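Local coordinates for carboxynorspermidine decarboxylase (Campylobacter jejuni subsp. jejuni 81116, PDB 3N29), which catalyses, as a pyridoxal 5'-phosphate-dependent enzyme, the decarboxylation of carboxynorspermidine to norspermidine, at residues A[62-67]-A[246-251]; A[124-129]-A[149-154]; A[296-301]-A[368-373]; A[383-386]-A[390-393]. All coordinates share one frame; numbering follows the deposited sequence.

Contact 1 (A[62-67]-A[246-251]); sequences ASVGEK and YDVEKL
The backbones come nearest at Val-64 and Val-248, whose CA atoms lie 7.3 Å apart where residues 62-67 of one helix meet the first turn of the helix that begins at Val-248. Val-64 does all the touching on its side, each of its two methyls taking a separate partner. Val-64 CG2 meets Val-248 CG1 at 3.9 Å, and Val-64 CG1 meets Leu-251 CD2 at the same 3.9 Å, the leucine lying nearly at right angles to the valine. With CG1 anti to the backbone N (chi1 169°), Val-64 spreads its methyls toward both partners, one turn apart on the other helix. Branched apolar residues suit the place: compact valines where the helices are nearest, a longer leucine one turn on. Asp-247 is the N-cap of the second helix: its OD1 accepts from Lys-250 N at 3.1 Å, the donor standing above the carboxylate plane, a capping bond for a first-turn amide. Lys-250 forms salt bridges with Asp-210 and Glu-213 of helix 209-223, and Leu-251 also packs on Leu-212 there. The contact thus joins helices 51-68 and 248-262, which lead into the first strand, 71-75, and the eighth, 265-268, of the closed barrel.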
loop_
_atom_site.group_PDB
_atom_site.type_symbol
_atom_site.label_atom_id
_atom_site.label_comp_id
_atom_site.label_asym_id
_atom_site.label_seq_id
_atom_site.Cartn_x
_atom_site.Cartn_y
_atom_site.Cartn_z
ATOM N N ALA A 62 -17.936 -23.778 8.730
ATOM C CA ALA A 62 -18.018 -25.277 8.784
ATOM C C ALA A 62 -19.476 -25.784 8.840
ATOM O O ALA A 62 -19.774 -26.764 8.194
ATOM C CB ALA A 62 -17.190 -25.842 9.954
ATOM N N SER A 63 -20.365 -25.100 9.553
ATOM C CA SER A 63 -21.806 -25.408 9.590
ATOM C C SER A 63 -22.478 -25.328 8.201
ATOM O O SER A 63 -23.337 -26.160 7.813
ATOM C CB SER A 63 -22.528 -24.476 10.543
ATOM O OG SER A 63 -23.769 -25.042 10.924
ATOM N N VAL A 64 -22.118 -24.305 7.427
ATOM C CA VAL A 64 -22.609 -24.184 6.053
ATOM C C VAL A 64 -22.165 -25.358 5.238
ATOM O O VAL A 64 -22.944 -25.873 4.475
ATOM C CB VAL A 64 -22.072 -22.859 5.421
ATOM C CG1 VAL A 64 -22.319 -22.777 3.911
ATOM C CG2 VAL A 64 -22.738 -21.776 6.140
ATOM N N GLY A 65 -20.894 -25.739 5.334
ATOM C CA GLY A 65 -20.395 -26.880 4.595
ATOM C C GLY A 65 -21.133 -28.183 5.006
ATOM O O GLY A 65 -21.561 -28.983 4.156
ATOM N N GLU A 66 -21.238 -28.365 6.309
ATOM C CA GLU A 66 -21.948 -29.510 6.948
ATOM C C GLU A 66 -23.379 -29.640 6.425
ATOM O O GLU A 66 -23.759 -30.706 5.944
ATOM C CB GLU A 66 -21.904 -29.347 8.468
ATOM C CG GLU A 66 -22.540 -30.468 9.258
ATOM C CD GLU A 66 -23.057 -30.009 10.634
ATOM O OE1 GLU A 66 -22.506 -29.012 11.208
ATOM O OE2 GLU A 66 -24.002 -30.673 11.137
ATOM N N LYS A 67 -24.147 -28.560 6.448
ATOM C CA LYS A 67 -25.544 -28.603 6.054
ATOM C C LYS A 67 -25.813 -28.575 4.519
ATOM O O LYS A 67 -26.768 -29.180 4.055
ATOM C CB LYS A 67 -26.301 -27.540 6.805
ATOM C CG LYS A 67 -26.158 -27.696 8.305
ATOM C CD LYS A 67 -26.862 -26.601 9.024
ATOM C CE LYS A 67 -26.415 -26.598 10.458
ATOM N NZ LYS A 67 -27.488 -26.304 11.424
ATOM N N TYR A 246 -26.651 -11.979 8.336
ATOM C CA TYR A 246 -26.594 -12.752 7.092
ATOM C C TYR A 246 -27.585 -13.928 7.150
ATOM O O TYR A 246 -27.759 -14.589 8.230
ATOM C CB TYR A 246 -25.173 -13.258 6.839
ATOM C CG TYR A 246 -24.967 -13.910 5.481
ATOM C CD1 TYR A 246 -24.451 -13.192 4.385
ATOM C CD2 TYR A 246 -25.274 -15.256 5.306
ATOM C CE1 TYR A 246 -24.272 -13.822 3.132
ATOM C CE2 TYR A 246 -25.068 -15.895 4.099
ATOM C CZ TYR A 246 -24.613 -15.159 2.989
ATOM O OH TYR A 246 -24.414 -15.799 1.798
ATOM N N ASP A 247 -28.192 -14.220 6.010
ATOM C CA ASP A 247 -29.218 -15.295 5.908
ATOM C C ASP A 247 -28.502 -16.600 5.554
ATOM O O ASP A 247 -28.443 -17.003 4.374
ATOM C CB ASP A 247 -30.218 -14.938 4.808
ATOM C CG ASP A 247 -31.407 -15.850 4.785
ATOM O OD1 ASP A 247 -31.375 -16.873 5.490
ATOM O OD2 ASP A 247 -32.379 -15.519 4.066
ATOM N N VAL A 248 -27.936 -17.218 6.587
ATOM C CA VAL A 248 -27.152 -18.424 6.475
ATOM C C VAL A 248 -28.016 -19.554 5.906
ATOM O O VAL A 248 -27.575 -20.328 5.032
ATOM C CB VAL A 248 -26.616 -18.845 7.858
ATOM C CG1 VAL A 248 -25.880 -20.192 7.783
ATOM C CG2 VAL A 248 -25.628 -17.776 8.378
ATOM N N GLU A 249 -29.227 -19.644 6.434
ATOM C CA GLU A 249 -30.176 -20.668 6.024
ATOM C C GLU A 249 -30.398 -20.612 4.519
ATOM O O GLU A 249 -30.449 -21.675 3.855
ATOM C CB GLU A 249 -31.541 -20.480 6.717
ATOM C CG GLU A 249 -31.649 -20.976 8.147
ATOM C CD GLU A 249 -33.045 -20.658 8.761
ATOM O OE1 GLU A 249 -33.587 -19.552 8.488
ATOM O OE2 GLU A 249 -33.608 -21.493 9.533
ATOM N N LYS A 250 -30.576 -19.421 3.972
ATOM C CA LYS A 250 -30.767 -19.313 2.536
ATOM C C LYS A 250 -29.531 -19.708 1.722
ATOM O O LYS A 250 -29.666 -20.325 0.665
ATOM C CB LYS A 250 -31.166 -17.896 2.187
ATOM C CG LYS A 250 -31.290 -17.635 0.731
ATOM C CD LYS A 250 -32.287 -16.569 0.550
ATOM C CE LYS A 250 -32.564 -16.314 -0.868
ATOM N NZ LYS A 250 -33.791 -15.601 -0.932
ATOM N N LEU A 251 -28.325 -19.325 2.184
ATOM C CA LEU A 251 -27.104 -19.744 1.518
ATOM C C LEU A 251 -27.071 -21.239 1.412
ATOM O O LEU A 251 -26.742 -21.756 0.351
ATOM C CB LEU A 251 -25.858 -19.290 2.277
ATOM C CG LEU A 251 -24.484 -19.753 1.761
ATOM C CD1 LEU A 251 -24.228 -19.243 0.322
ATOM C CD2 LEU A 251 -23.333 -19.206 2.715
#

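Contact 2 (A[124-129]-A[149-154]); sequences DEIGEI and SKTQKN
The apolar part of the contact centres on Ile-126, which reaches from its helix to Lys-150 and Thr-151. Its CG1 and CD1 both rest against the methyl of Thr-151, CG1 to CG2 measuring 4.1 Å and CD1 to CG2 also 4.1 Å, with the two side chains crossing at about a right angle. Ile-126 CG1 is anti to the backbone N (chi1 -167°), which carries the longer branch to the threonine and leaves CG2 for the lysine. That CG2 meets Lys-150 CB at 4.3 Å, a loose touch made by the root of the lysine chain, while the rest of that chain leads away from the helix. A lysine suits this exposed margin because its first carbons can pack while its amino group stays outside.

Polar interactions tie down the loop itself. Thr-151 turns its hydroxyl back to Phe-147 O and Gln-148 O, so one beta-branched residue serves the loop with OG1 and the helix with CG2. Thr-151 also starts a type I turn, closed by Asn-154 N to Thr-151 O at 3.2 Å. Asn-154 ND2 binds Ala-130 O and Ser-133 O, a second link to the end of helix 123-132.

At the start of the helix segment Asp-124 and Glu-125 form salt bridges with Arg-390 of the second subunit, and a turn on Glu-128 forms one with Lys-104 of helix 100-109. Helix 123-132 runs between barrel strands 113-118 and 135-138, and residues 149-154 connect helix 141-147 to strand 155-159; Thr-151 packs on Ile-136 and Phe-138 of the fourth strand.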
loop_
_atom_site.group_PDB
_atom_site.type_symbol
_atom_site.label_atom_id
_atom_site.label_comp_id
_atom_site.label_asym_id
_atom_site.label_seq_id
_atom_site.Cartn_x
_atom_site.Cartn_y
_atom_site.Cartn_z
ATOM N N ASP A 124 7.025 -19.546 -16.294
ATOM C CA ASP A 124 8.109 -19.859 -15.345
ATOM C C ASP A 124 7.528 -20.390 -14.033
ATOM O O ASP A 124 8.241 -20.940 -13.170
ATOM C CB ASP A 124 9.109 -18.688 -15.170
ATOM C CG ASP A 124 8.457 -17.364 -14.680
ATOM O OD1 ASP A 124 7.248 -17.328 -14.391
ATOM O OD2 ASP A 124 9.188 -16.332 -14.530
ATOM N N GLU A 125 6.224 -20.318 -13.882
ATOM C CA GLU A 125 5.642 -20.638 -12.579
ATOM C C GLU A 125 4.639 -21.775 -12.652
ATOM O O GLU A 125 4.307 -22.344 -11.596
ATOM C CB GLU A 125 4.986 -19.382 -11.903
ATOM C CG GLU A 125 4.120 -18.587 -12.840
ATOM C CD GLU A 125 3.265 -17.533 -12.178
ATOM O OE1 GLU A 125 3.748 -16.928 -11.126
ATOM O OE2 GLU A 125 2.113 -17.407 -12.757
ATOM N N ILE A 126 4.141 -22.058 -13.869
ATOM C CA ILE A 126 3.066 -23.028 -14.075
ATOM C C ILE A 126 3.444 -24.410 -13.561
ATOM O O ILE A 126 2.609 -25.123 -13.026
ATOM C CB ILE A 126 2.585 -23.115 -15.560
ATOM C CG1 ILE A 126 1.268 -23.904 -15.599
ATOM C CG2 ILE A 126 3.645 -23.728 -16.509
ATOM C CD1 ILE A 126 0.145 -23.153 -14.808
ATOM N N GLY A 127 4.716 -24.766 -13.694
ATOM C CA GLY A 127 5.220 -26.063 -13.216
ATOM C C GLY A 127 5.021 -26.255 -11.732
ATOM O O GLY A 127 4.486 -27.280 -11.285
ATOM N N GLU A 128 5.465 -25.270 -10.958
ATOM C CA GLU A 128 5.379 -25.412 -9.530
ATOM C C GLU A 128 3.879 -25.267 -9.083
ATOM O O GLU A 128 3.430 -26.001 -8.195
ATOM C CB GLU A 128 6.323 -24.413 -8.831
ATOM C CG GLU A 128 6.414 -24.691 -7.353
ATOM C CD GLU A 128 7.410 -23.825 -6.625
ATOM O OE1 GLU A 128 7.498 -23.982 -5.392
ATOM O OE2 GLU A 128 8.105 -23.006 -7.273
ATOM N N ILE A 129 3.106 -24.392 -9.752
ATOM C CA ILE A 129 1.673 -24.234 -9.442
ATOM C C ILE A 129 0.922 -25.544 -9.688
ATOM O O ILE A 129 0.102 -25.996 -8.853
ATOM C CB ILE A 129 1.014 -23.074 -10.261
ATOM C CG1 ILE A 129 1.557 -21.705 -9.812
ATOM C CG2 ILE A 129 -0.552 -23.111 -10.147
ATOM C CD1 ILE A 129 1.244 -20.512 -10.825
ATOM N N SER A 149 -1.391 -28.729 -21.379
ATOM C CA SER A 149 -0.448 -29.872 -21.399
ATOM C C SER A 149 0.507 -29.912 -20.197
ATOM O O SER A 149 1.103 -30.937 -19.958
ATOM C CB SER A 149 0.365 -29.899 -22.683
ATOM O OG SER A 149 1.408 -28.948 -22.607
ATOM N N LYS A 150 0.628 -28.817 -19.436
ATOM C CA LYS A 150 1.460 -28.795 -18.240
ATOM C C LYS A 150 0.605 -28.991 -16.984
ATOM O O LYS A 150 1.116 -28.953 -15.866
ATOM C CB LYS A 150 2.208 -27.465 -18.139
ATOM C CG LYS A 150 2.992 -27.100 -19.385
ATOM C CD LYS A 150 4.351 -27.805 -19.418
ATOM C CE LYS A 150 5.501 -26.862 -19.920
ATOM N NZ LYS A 150 6.054 -27.249 -21.259
ATOM N N THR A 151 -0.695 -29.177 -17.148
ATOM C CA THR A 151 -1.593 -29.282 -15.999
ATOM C C THR A 151 -2.452 -30.567 -16.038
ATOM O O THR A 151 -3.613 -30.554 -15.618
ATOM C CB THR A 151 -2.492 -28.018 -15.876
ATOM O OG1 THR A 151 -3.221 -27.809 -17.102
ATOM C CG2 THR A 151 -1.651 -26.775 -15.567
ATOM N N GLN A 152 -1.891 -31.668 -16.532
ATOM C CA GLN A 152 -2.688 -32.874 -16.748
ATOM C C GLN A 152 -3.131 -33.550 -15.461
ATOM O O GLN A 152 -4.124 -34.253 -15.445
ATOM C CB GLN A 152 -1.968 -33.835 -17.697
ATOM C CG GLN A 152 -2.019 -33.322 -19.153
ATOM C CD GLN A 152 -1.165 -34.109 -20.104
ATOM O OE1 GLN A 152 -0.146 -33.616 -20.596
ATOM N NE2 GLN A 152 -1.573 -35.336 -20.383
ATOM N N LYS A 153 -2.438 -33.308 -14.375
ATOM C CA LYS A 153 -2.777 -33.959 -13.103
ATOM C C LYS A 153 -3.661 -33.079 -12.220
ATOM O O LYS A 153 -4.018 -33.451 -11.112
ATOM C CB LYS A 153 -1.478 -34.377 -12.401
ATOM C CG LYS A 153 -0.819 -35.598 -13.104
ATOM C CD LYS A 153 0.468 -36.070 -12.422
ATOM C CE LYS A 153 1.034 -37.322 -13.102
ATOM N NZ LYS A 153 2.340 -37.679 -12.481
ATOM N N ASN A 154 -4.032 -31.903 -12.711
ATOM C CA ASN A 154 -4.883 -30.994 -11.966
ATOM C C ASN A 154 -6.301 -31.000 -12.533
ATOM O O ASN A 154 -6.497 -31.268 -13.710
ATOM C CB ASN A 154 -4.326 -29.580 -12.128
ATOM C CG ASN A 154 -2.831 -29.517 -11.894
ATOM O OD1 ASN A 154 -2.044 -29.415 -12.842
ATOM N ND2 ASN A 154 -2.437 -29.540 -10.657
#

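Contact 3 (A[296-301]-A[368-373]); sequences AILDTS and DKIVFL
Leu-298, Thr-300, Ile-370 and Phe-372 form an apolar contact across the inside of the curled mixed sheet, between strand 294-298 with the loop just after it and strand 369-372, which are not hydrogen-bonded neighbours. Strands 294-298 and 369-372 each pair antiparallel with the long strand 279-290, and at their nearest, Leu-298 CA to Ile-370 CA, they are 8.1 Å apart, a gap bridged by side chains.

Leu-298 holds the middle, its methyls divided between two partners. Leu-298 CD1 comes up to the edge of the Phe-372 ring, close to the ring plane, and lies 3.6 Å from CZ and 3.7 Å from CE2. Leu-298 CD2 turns instead to Ile-370 CG1, 4.0 Å off, and these two side chains cross roughly at right angles. Leu-298 CG is anti to its own carbonyl carbon (chi1 -46°), and the fork at its end then reaches both residues at once. Ile-370 CG2 rests over one face of the phenyl ring, 3.7 Å above its plane and offset to the rim, so Phe-372 is packed on that face by its own strand and at an edge by the other.

Thr-300 adds its CG2, 3.9 Å from Phe-372 CE2 and oblique to the ring. Its hydroxyl goes to His-305 ND1; threonine can thus give carbon to the core and oxygen to a polar partner. The flat ring and branched aliphatics suit an interior where all four residues are buried. Met-355 of strand 354-360 packs against both Thr-300 and Phe-372, and Leu-344 of strand 340-345, which runs parallel to 294-298, lies against Ile-370.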
loop_
_atom_site.group_PDB
_atom_site.type_symbol
_atom_site.label_atom_id
_atom_site.label_comp_id
_atom_site.label_asym_id
_atom_site.label_seq_id
_atom_site.Cartn_x
_atom_site.Cartn_y
_atom_site.Cartn_z
ATOM N N ALA A 296 -4.229 13.771 18.567
ATOM C CA ALA A 296 -3.414 12.723 19.110
ATOM C C ALA A 296 -2.623 12.115 17.976
ATOM O O ALA A 296 -3.163 11.723 16.988
ATOM C CB ALA A 296 -4.256 11.699 19.735
ATOM N N ILE A 297 -1.328 12.064 18.143
ATOM C CA ILE A 297 -0.446 11.466 17.153
ATOM C C ILE A 297 -0.078 10.070 17.668
ATOM O O ILE A 297 0.503 9.944 18.745
ATOM C CB ILE A 297 0.770 12.285 16.999
ATOM C CG1 ILE A 297 0.360 13.718 16.576
ATOM C CG2 ILE A 297 1.721 11.644 15.979
ATOM C CD1 ILE A 297 1.555 14.723 16.277
ATOM N N LEU A 298 -0.423 9.080 16.904
ATOM C CA LEU A 298 -0.263 7.700 17.297
ATOM C C LEU A 298 0.981 7.080 16.685
ATOM O O LEU A 298 1.533 7.606 15.683
ATOM C CB LEU A 298 -1.457 6.884 16.901
ATOM C CG LEU A 298 -2.782 7.518 17.234
ATOM C CD1 LEU A 298 -3.897 6.597 16.788
ATOM C CD2 LEU A 298 -2.854 7.978 18.720
ATOM N N ASP A 299 1.327 5.855 17.143
ATOM C CA ASP A 299 2.454 5.108 16.526
ATOM C C ASP A 299 2.043 4.144 15.427
ATOM O O ASP A 299 2.634 3.058 15.180
ATOM C CB ASP A 299 3.336 4.442 17.620
ATOM C CG ASP A 299 2.590 3.396 18.474
ATOM O OD1 ASP A 299 1.418 3.169 18.239
ATOM O OD2 ASP A 299 3.235 2.814 19.400
ATOM N N THR A 300 1.004 4.517 14.699
ATOM C CA THR A 300 0.530 3.727 13.614
ATOM C C THR A 300 0.148 4.725 12.518
ATOM O O THR A 300 0.208 5.938 12.722
ATOM C CB THR A 300 -0.647 2.788 13.982
ATOM O OG1 THR A 300 -0.813 1.826 12.957
ATOM C CG2 THR A 300 -2.037 3.516 14.136
ATOM N N SER A 301 -0.078 4.200 11.347
ATOM C CA SER A 301 -0.335 5.056 10.154
ATOM C C SER A 301 -1.495 4.507 9.367
ATOM O O SER A 301 -1.593 3.291 9.080
ATOM C CB SER A 301 0.910 5.170 9.295
ATOM O OG SER A 301 0.596 5.371 7.936
ATOM N N ASP A 368 -1.705 6.258 26.436
ATOM C CA ASP A 368 -2.950 5.534 26.226
ATOM C C ASP A 368 -2.956 4.664 24.950
ATOM O O ASP A 368 -2.304 4.962 23.945
ATOM C CB ASP A 368 -4.147 6.462 26.185
ATOM C CG ASP A 368 -4.511 7.051 27.521
ATOM O OD1 ASP A 368 -3.928 6.666 28.549
ATOM O OD2 ASP A 368 -5.345 7.991 27.504
ATOM N N LYS A 369 -3.700 3.562 25.008
ATOM C CA LYS A 369 -3.788 2.649 23.880
ATOM C C LYS A 369 -5.095 3.008 23.134
ATOM O O LYS A 369 -6.189 3.130 23.778
ATOM C CB LYS A 369 -3.859 1.221 24.355
ATOM C CG LYS A 369 -2.690 0.759 25.223
ATOM C CD LYS A 369 -1.529 0.375 24.378
ATOM C CE LYS A 369 -0.620 -0.586 25.053
ATOM N NZ LYS A 369 0.003 0.010 26.260
ATOM N N ILE A 370 -4.983 3.142 21.811
ATOM C CA ILE A 370 -6.117 3.331 20.865
ATOM C C ILE A 370 -6.296 2.028 20.086
ATOM O O ILE A 370 -5.313 1.455 19.511
ATOM C CB ILE A 370 -5.845 4.411 19.902
ATOM C CG1 ILE A 370 -5.491 5.722 20.648
ATOM C CG2 ILE A 370 -6.956 4.513 18.865
ATOM C CD1 ILE A 370 -6.776 6.368 21.311
ATOM N N VAL A 371 -7.503 1.484 20.134
ATOM C CA VAL A 371 -7.797 0.175 19.558
ATOM C C VAL A 371 -8.692 0.387 18.320
ATOM O O VAL A 371 -9.893 0.759 18.420
ATOM C CB VAL A 371 -8.465 -0.749 20.612
ATOM C CG1 VAL A 371 -8.830 -2.146 20.022
ATOM C CG2 VAL A 371 -7.554 -0.850 21.839
ATOM N N PHE A 372 -8.109 0.222 17.148
ATOM C CA PHE A 372 -8.831 0.286 15.874
ATOM C C PHE A 372 -9.492 -1.089 15.622
ATOM O O PHE A 372 -8.822 -2.159 15.504
ATOM C CB PHE A 372 -7.895 0.671 14.722
ATOM C CG PHE A 372 -7.391 2.081 14.805
ATOM C CD1 PHE A 372 -8.211 3.125 14.471
ATOM C CD2 PHE A 372 -6.148 2.338 15.282
ATOM C CE1 PHE A 372 -7.714 4.477 14.595
ATOM C CE2 PHE A 372 -5.661 3.642 15.458
ATOM C CZ PHE A 372 -6.455 4.702 15.091
ATOM N N LEU A 373 -10.806 -1.037 15.491
ATOM C CA LEU A 373 -11.629 -2.276 15.467
ATOM C C LEU A 373 -11.605 -2.935 14.083
ATOM O O LEU A 373 -11.683 -2.232 13.049
ATOM C CB LEU A 373 -13.087 -1.948 15.876
ATOM C CG LEU A 373 -13.228 -1.450 17.322
ATOM C CD1 LEU A 373 -14.753 -1.128 17.610
ATOM C CD2 LEU A 373 -12.727 -2.488 18.346
#

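Contact 4 (A[383-386]-A[390-393]); sequences NTTF and RLPN
A water molecule joins Asn-383 to Pro-392 where their side chains barely touch: it accepts from Asn-383 ND2 at 2.9 Å and donates to Pro-392 O at 2.8 Å. Proline has no amide hydrogen, and here it is the carbonyl that supplies the polar link. The same ND2 also binds Tyr-47 OH, while OD1 accepts from Arg-417 NH2 of the second subunit; the amide is therefore gripped at both ends, which fixes its rotation.

Leu-391 supplies the bulk of the packing. Its CD2 lies 3.6 Å from Thr-384 O and 3.9 Å from Asn-383 OD1, a methyl set against polar atoms, whereas CD1 turns to Thr-385 CG2 at 3.6 Å. With CG anti to the carbonyl carbon (chi1 -76°), the leucine side chain leans toward the other segment and its fork straddles this part of the loop.

Both segments belong to the irregular connection between strands 369-372 and 393-397, and an ST turn shapes the first of them: Thr-384 OG1 accepts from Phe-386 N at 3.3 Å with an N-H...O angle of 158°. A threonine here can bond back to the chain through its hydroxyl. The Phe-386 ring makes a cation-pi interaction with Lys-382 of the second subunit, one of the residues of the norspermidine pocket, and Leu-391 packs on Arg-417 of that same subunit.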
loop_
_atom_site.group_PDB
_atom_site.type_symbol
_atom_site.label_atom_id
_atom_site.label_comp_id
_atom_site.label_asym_id
_atom_site.label_seq_id
_atom_site.Cartn_x
_atom_site.Cartn_y
_atom_site.Cartn_z
ATOM N N ASN A 383 -0.150 -4.162 3.728
ATOM C CA ASN A 383 0.525 -3.080 4.421
ATOM C C ASN A 383 1.946 -2.817 3.926
ATOM O O ASN A 383 2.495 -3.554 3.066
ATOM C CB ASN A 383 0.394 -3.159 5.922
ATOM C CG ASN A 383 1.252 -4.260 6.586
ATOM O OD1 ASN A 383 2.094 -4.870 5.952
ATOM N ND2 ASN A 383 0.998 -4.495 7.908
ATOM N N THR A 384 2.526 -1.731 4.421
ATOM C CA THR A 384 3.783 -1.261 3.854
ATOM C C THR A 384 4.718 -0.718 4.930
ATOM O O THR A 384 4.275 -0.472 6.031
ATOM C CB THR A 384 3.522 -0.096 2.767
ATOM O OG1 THR A 384 3.297 1.158 3.404
ATOM C CG2 THR A 384 2.172 -0.416 1.863
ATOM N N THR A 385 5.994 -0.537 4.545
ATOM C CA THR A 385 7.024 0.117 5.299
ATOM C C THR A 385 7.338 1.487 4.722
ATOM O O THR A 385 8.453 1.961 4.843
ATOM C CB THR A 385 8.302 -0.784 5.354
ATOM O OG1 THR A 385 8.755 -1.116 4.029
ATOM C CG2 THR A 385 8.011 -2.071 6.145
ATOM N N PHE A 386 6.301 2.160 4.215
ATOM C CA PHE A 386 6.448 3.489 3.682
ATOM C C PHE A 386 6.984 4.369 4.800
ATOM O O PHE A 386 6.529 4.281 5.963
ATOM C CB PHE A 386 5.106 3.996 3.181
ATOM C CG PHE A 386 5.138 5.408 2.628
ATOM C CD1 PHE A 386 6.101 5.790 1.699
ATOM C CD2 PHE A 386 4.216 6.339 3.016
ATOM C CE1 PHE A 386 6.133 7.055 1.181
ATOM C CE2 PHE A 386 4.246 7.629 2.504
ATOM C CZ PHE A 386 5.181 7.977 1.576
ATOM N N ARG A 390 7.830 1.691 11.511
ATOM C CA ARG A 390 7.876 0.391 12.113
ATOM C C ARG A 390 6.558 -0.330 11.925
ATOM O O ARG A 390 5.522 0.164 12.277
ATOM C CB ARG A 390 8.195 0.518 13.622
ATOM C CG ARG A 390 8.436 -0.819 14.359
ATOM C CD ARG A 390 9.079 -0.607 15.831
ATOM N NE ARG A 390 9.583 0.764 16.139
ATOM C CZ ARG A 390 10.022 1.162 17.361
ATOM N NH1 ARG A 390 10.068 0.287 18.352
ATOM N NH2 ARG A 390 10.433 2.420 17.606
ATOM N N LEU A 391 6.626 -1.506 11.372
ATOM C CA LEU A 391 5.432 -2.336 11.135
ATOM C C LEU A 391 4.775 -2.767 12.445
ATOM O O LEU A 391 5.478 -3.050 13.439
ATOM C CB LEU A 391 5.883 -3.623 10.423
ATOM C CG LEU A 391 6.195 -3.460 8.965
ATOM C CD1 LEU A 391 7.079 -4.635 8.423
ATOM C CD2 LEU A 391 4.882 -3.365 8.164
ATOM N N PRO A 392 3.451 -2.923 12.437
ATOM C CA PRO A 392 2.812 -3.532 13.632
ATOM C C PRO A 392 3.182 -4.988 13.671
ATOM O O PRO A 392 3.153 -5.622 12.622
ATOM C CB PRO A 392 1.302 -3.340 13.372
ATOM C CG PRO A 392 1.286 -2.164 12.329
ATOM C CD PRO A 392 2.445 -2.528 11.447
ATOM N N ASN A 393 3.481 -5.502 14.878
ATOM C CA ASN A 393 3.699 -6.904 15.074
ATOM C C ASN A 393 2.379 -7.656 14.937
ATOM O O ASN A 393 1.299 -7.076 15.027
ATOM C CB ASN A 393 4.334 -7.182 16.447
ATOM C CG ASN A 393 5.742 -6.547 16.608
ATOM O OD1 ASN A 393 6.541 -6.532 15.676
ATOM N ND2 ASN A 393 6.011 -6.001 17.802
HETATM O O HOH W 1 2.562 -5.942 9.894
#

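From the N terminus, contact 1 opens at 62-67 and closes at 246-251, enclosing most of the barrel and joining the helices that lead into its first and eighth strands. Contact 2 lies wholly within that span, its short loop from 124-129 to 149-154 tying the helix before the fourth strand to the approach to the fifth. Contacts 3 and 4 follow in series, and no loops cross. Contact 3, between 296-301 and 368-373, closes a loop within the mixed sheet, and contact 4 folds the connection leading to strand 393-397. Their nearest atoms are about 5 Å apart. Contacts 2, 3 and 4 all reach the second subunit, and contact 1 does not.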